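TouB protein (Pseudomonas stutzeri, PDB 2INC) is a small ubiquitin-like subunit of the toluene o-xylene monooxygenase complex, an enzyme system that probably hydroxylates aromatic hydrocarbons. Local coordinates at residues 6-19 and 31-44. Residues are numbered along the deposited sequence; the frame is centred on the assembly and turned at random.
Sequences SNFERDFVIQLVPV and KCAYHSINRRVHPQ
F8 and S36 meet where the β-hairpin of strands 2-8 and 14-19 packs against helix 25-33 and the loop after it, the β-grasp arrangement of a ubiquitin-like fold. The F8 side chain leaves its strand with CG opposite the backbone N (chi1 -157°), which carries the ring in against S36, A33 and I37. Its CB lies 3.5 Å from S36 OG; S36 CB then sits over one ring face, 4.0 Å from the centroid, a CH-pi contact. Further out, CE1 comes 3.4 Å from A33 CA, while CE2 and CZ meet I37, whose CD1 is 3.4 Å from CE2. A flat, wholly apolar ring suits this place, with L49 and I79 beside it.

Serine suits position 36 because it is small enough to lie against the ring yet carries a hydroxyl: S36 OG donates to D11 OD2 over 2.8 Å, meeting the anti lone pair of that oxygen. A water donates to S36 OG and also bonds S6 OG. The carboxylate of D11, last residue of the type II turn that starts at F8, has two further partners. F12 N donates to OD1, and R40, its chain bent at chi3, closes a salt bridge at the guanidinium edge, with R40 NH1 3.0 Å from D11 OD2.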
# COMPACT_ATOMS: atom_id res chain seq x y z
N SER C 6 -1.45 54.90 2.44
CA SER C 6 -1.07 55.51 1.18
C SER C 6 -1.46 54.61 0.05
O SER C 6 -0.97 53.50 -0.01
CB SER C 6 0.47 55.63 1.19
OG SER C 6 0.95 55.94 -0.11
N ASN C 7 -2.34 55.10 -0.82
CA ASN C 7 -2.74 54.45 -2.05
C ASN C 7 -2.05 55.24 -3.20
O ASN C 7 -2.58 56.23 -3.71
CB ASN C 7 -4.27 54.54 -2.20
CG ASN C 7 -4.81 53.71 -3.34
OD1 ASN C 7 -4.17 52.76 -3.80
ND2 ASN C 7 -6.01 54.04 -3.80
N PHE C 8 -0.86 54.79 -3.58
CA PHE C 8 -0.00 55.55 -4.47
C PHE C 8 -0.35 55.26 -5.93
O PHE C 8 -0.58 54.09 -6.30
CB PHE C 8 1.46 55.23 -4.18
CG PHE C 8 2.40 56.32 -4.64
CD1 PHE C 8 2.85 57.29 -3.74
CD2 PHE C 8 2.81 56.39 -5.97
CE1 PHE C 8 3.72 58.31 -4.15
CE2 PHE C 8 3.67 57.43 -6.39
CZ PHE C 8 4.10 58.38 -5.47
N GLU C 9 -0.43 56.31 -6.77
CA GLU C 9 -0.92 56.11 -8.13
C GLU C 9 -0.01 55.14 -8.85
O GLU C 9 1.23 55.22 -8.71
CB GLU C 9 -1.02 57.42 -8.92
CG GLU C 9 -1.48 57.23 -10.35
CD GLU C 9 -1.79 58.56 -11.05
OE1 GLU C 9 -1.56 59.64 -10.46
OE2 GLU C 9 -2.25 58.51 -12.20
N ARG C 10 -0.65 54.20 -9.55
CA ARG C 10 0.05 53.15 -10.33
C ARG C 10 0.72 52.03 -9.53
O ARG C 10 1.23 51.07 -10.13
CB ARG C 10 1.08 53.79 -11.28
CG ARG C 10 0.45 54.78 -12.23
CD ARG C 10 1.53 55.43 -13.04
NE ARG C 10 2.03 54.44 -13.98
CZ ARG C 10 1.49 54.21 -15.18
NH1 ARG C 10 0.46 54.96 -15.60
NH2 ARG C 10 1.99 53.25 -15.95
N ASP C 11 0.81 52.17 -8.20
CA ASP C 11 1.16 51.04 -7.33
C ASP C 11 -0.01 50.02 -7.27
O ASP C 11 -1.13 50.29 -7.77
CB ASP C 11 1.53 51.53 -5.93
CG ASP C 11 2.57 50.63 -5.24
OD1 ASP C 11 2.74 49.44 -5.62
OD2 ASP C 11 3.24 51.11 -4.30
N PHE C 12 0.21 48.88 -6.62
CA PHE C 12 -0.80 47.79 -6.57
C PHE C 12 -1.34 47.59 -5.18
O PHE C 12 -2.27 46.80 -5.01
CB PHE C 12 -0.19 46.46 -7.02
CG PHE C 12 0.55 45.74 -5.93
CD1 PHE C 12 0.00 44.58 -5.32
CD2 PHE C 12 1.77 46.21 -5.46
CE1 PHE C 12 0.68 43.90 -4.30
CE2 PHE C 12 2.47 45.51 -4.45
CZ PHE C 12 1.90 44.35 -3.86
N VAL C 13 -0.77 48.29 -4.19
CA VAL C 13 -1.06 48.01 -2.79
C VAL C 13 -1.16 49.28 -1.97
O VAL C 13 -0.42 50.23 -2.20
CB VAL C 13 0.01 47.07 -2.21
CG1 VAL C 13 1.37 47.78 -2.01
CG2 VAL C 13 -0.50 46.38 -0.95
N ILE C 14 -2.09 49.30 -1.02
CA ILE C 14 -2.18 50.39 -0.02
C ILE C 14 -1.22 50.05 1.12
O ILE C 14 -1.02 48.86 1.48
CB ILE C 14 -3.64 50.59 0.44
CG1 ILE C 14 -4.58 50.68 -0.80
CG2 ILE C 14 -3.74 51.79 1.33
CD1 ILE C 14 -6.05 51.10 -0.50
N GLN C 15 -0.53 51.08 1.63
CA GLN C 15 0.53 50.84 2.59
C GLN C 15 0.39 51.77 3.76
O GLN C 15 -0.14 52.90 3.61
CB GLN C 15 1.89 51.06 1.97
CG GLN C 15 2.17 50.17 0.81
CD GLN C 15 3.45 50.53 0.17
OE1 GLN C 15 3.50 51.47 -0.66
NE2 GLN C 15 4.54 49.83 0.55
N LEU C 16 0.89 51.32 4.92
CA LEU C 16 0.90 52.18 6.10
C LEU C 16 2.12 53.13 6.01
O LEU C 16 3.25 52.67 5.83
CB LEU C 16 0.95 51.35 7.37
CG LEU C 16 1.24 52.09 8.70
CD1 LEU C 16 0.07 53.02 9.13
CD2 LEU C 16 1.55 51.10 9.79
N VAL C 17 1.89 54.43 6.16
CA VAL C 17 2.97 55.43 6.09
C VAL C 17 2.72 56.41 7.25
O VAL C 17 1.70 57.11 7.26
CB VAL C 17 2.94 56.19 4.74
CG1 VAL C 17 4.00 57.27 4.71
CG2 VAL C 17 3.18 55.24 3.59
N PRO C 18 3.60 56.38 8.26
CA PRO C 18 3.50 57.39 9.31
C PRO C 18 3.91 58.76 8.76
O PRO C 18 4.88 58.88 8.00
CB PRO C 18 4.50 56.91 10.37
CG PRO C 18 5.44 56.02 9.68
CD PRO C 18 4.72 55.45 8.47
N VAL C 19 3.11 59.77 9.07
CA VAL C 19 3.46 61.12 8.67
C VAL C 19 3.47 61.93 9.96
O VAL C 19 3.21 61.37 11.02
CB VAL C 19 2.44 61.72 7.64
CG1 VAL C 19 2.47 60.95 6.34
CG2 VAL C 19 1.04 61.77 8.20
N LYS C 31 6.98 61.34 1.79
CA LYS C 31 7.02 60.21 2.68
C LYS C 31 6.38 58.98 2.06
O LYS C 31 6.94 57.90 2.14
CB LYS C 31 6.38 60.56 4.02
CG LYS C 31 7.37 61.21 4.98
CD LYS C 31 6.66 61.90 6.11
CE LYS C 31 7.61 62.37 7.18
NZ LYS C 31 6.85 63.20 8.18
N CYS C 32 5.23 59.15 1.43
CA CYS C 32 4.60 58.08 0.66
C CYS C 32 5.45 57.58 -0.51
O CYS C 32 5.69 56.37 -0.65
CB CYS C 32 3.24 58.55 0.16
SG CYS C 32 2.11 58.86 1.55
N ALA C 33 5.93 58.52 -1.35
CA ALA C 33 6.72 58.21 -2.53
C ALA C 33 7.84 57.26 -2.20
O ALA C 33 8.15 56.38 -2.99
CB ALA C 33 7.31 59.51 -3.15
N TYR C 34 8.42 57.43 -1.02
CA TYR C 34 9.53 56.62 -0.57
C TYR C 34 9.23 55.10 -0.62
O TYR C 34 10.14 54.27 -0.78
CB TYR C 34 9.88 57.05 0.86
CG TYR C 34 11.00 56.26 1.47
CD1 TYR C 34 12.32 56.64 1.30
CD2 TYR C 34 10.75 55.10 2.20
CE1 TYR C 34 13.37 55.90 1.85
CE2 TYR C 34 11.80 54.35 2.75
CZ TYR C 34 13.09 54.76 2.57
OH TYR C 34 14.14 54.04 3.10
N HIS C 35 7.96 54.75 -0.46
CA HIS C 35 7.55 53.34 -0.36
C HIS C 35 7.01 52.82 -1.68
O HIS C 35 6.57 51.66 -1.75
CB HIS C 35 6.52 53.15 0.76
CG HIS C 35 7.09 53.37 2.13
ND1 HIS C 35 8.01 52.52 2.71
CD2 HIS C 35 6.91 54.39 3.01
CE1 HIS C 35 8.37 52.99 3.89
NE2 HIS C 35 7.72 54.12 4.10
N SER C 36 7.06 53.63 -2.75
CA SER C 36 6.47 53.25 -4.04
C SER C 36 7.33 53.62 -5.24
O SER C 36 7.61 52.75 -6.08
CB SER C 36 5.10 53.88 -4.20
OG SER C 36 4.24 53.47 -3.12
N ILE C 37 7.75 54.89 -5.34
CA ILE C 37 8.56 55.35 -6.49
C ILE C 37 9.91 54.62 -6.45
O ILE C 37 10.54 54.52 -5.38
CB ILE C 37 8.76 56.91 -6.51
CG1 ILE C 37 7.43 57.67 -6.63
CG2 ILE C 37 9.83 57.35 -7.61
CD1 ILE C 37 6.72 57.57 -7.99
N ASN C 38 10.34 54.11 -7.61
CA ASN C 38 11.58 53.32 -7.67
C ASN C 38 11.52 51.99 -6.90
O ASN C 38 12.55 51.34 -6.69
CB ASN C 38 12.78 54.15 -7.18
CG ASN C 38 13.20 55.19 -8.20
OD1 ASN C 38 13.26 54.91 -9.41
ND2 ASN C 38 13.42 56.42 -7.72
N ARG C 39 10.30 51.61 -6.49
CA ARG C 39 10.09 50.30 -5.89
C ARG C 39 9.52 49.21 -6.83
O ARG C 39 10.18 48.21 -6.94
CB ARG C 39 9.50 50.39 -4.47
CG ARG C 39 10.58 50.77 -3.40
CD ARG C 39 10.00 50.81 -1.96
NE ARG C 39 10.94 51.39 -1.01
CZ ARG C 39 11.82 50.68 -0.30
NH1 ARG C 39 11.88 49.37 -0.44
NH2 ARG C 39 12.65 51.28 0.54
N ARG C 40 8.31 49.72 -7.02
CA ARG C 40 7.32 49.58 -7.89
C ARG C 40 6.65 50.62 -8.77
O ARG C 40 5.85 50.22 -9.46
CB ARG C 40 6.25 48.92 -7.17
CG ARG C 40 6.60 47.81 -6.53
CD ARG C 40 5.50 47.29 -5.57
NE ARG C 40 6.08 47.26 -4.29
CZ ARG C 40 5.81 47.97 -3.26
NH1 ARG C 40 4.80 48.76 -3.16
NH2 ARG C 40 6.49 47.68 -2.34
N VAL C 41 6.93 51.91 -8.79
CA VAL C 41 6.35 52.85 -9.73
C VAL C 41 7.55 53.66 -10.26
O VAL C 41 8.49 53.96 -9.49
CB VAL C 41 5.35 53.78 -9.01
CG1 VAL C 41 4.70 54.71 -10.00
CG2 VAL C 41 4.29 52.96 -8.26
N HIS C 42 7.55 53.95 -11.57
CA HIS C 42 8.62 54.77 -12.18
C HIS C 42 8.34 56.22 -11.82
O HIS C 42 7.19 56.61 -11.78
CB HIS C 42 8.62 54.69 -13.70
CG HIS C 42 8.83 53.31 -14.26
ND1 HIS C 42 7.78 52.49 -14.63
CD2 HIS C 42 9.97 52.63 -14.54
CE1 HIS C 42 8.27 51.36 -15.11
NE2 HIS C 42 9.59 51.41 -15.06
N PRO C 43 9.40 57.03 -11.59
CA PRO C 43 9.27 58.49 -11.43
C PRO C 43 8.52 59.16 -12.60
O PRO C 43 8.50 58.62 -13.74
CB PRO C 43 10.71 58.98 -11.44
CG PRO C 43 11.54 57.80 -10.99
CD PRO C 43 10.81 56.57 -11.49
N GLN C 44 7.91 60.30 -12.33
CA GLN C 44 7.33 61.13 -13.37
C GLN C 44 7.73 62.58 -13.08
O GLN C 44 6.92 63.33 -12.51
CB GLN C 44 5.82 61.01 -13.41
CG GLN C 44 5.30 59.67 -13.86
CD GLN C 44 3.81 59.69 -14.15
OE1 GLN C 44 3.26 60.70 -14.62
NE2 GLN C 44 3.13 58.57 -13.88
O HOH W 1 3.10 54.80 -0.97
O HOH W 2 3.46 50.90 -11.64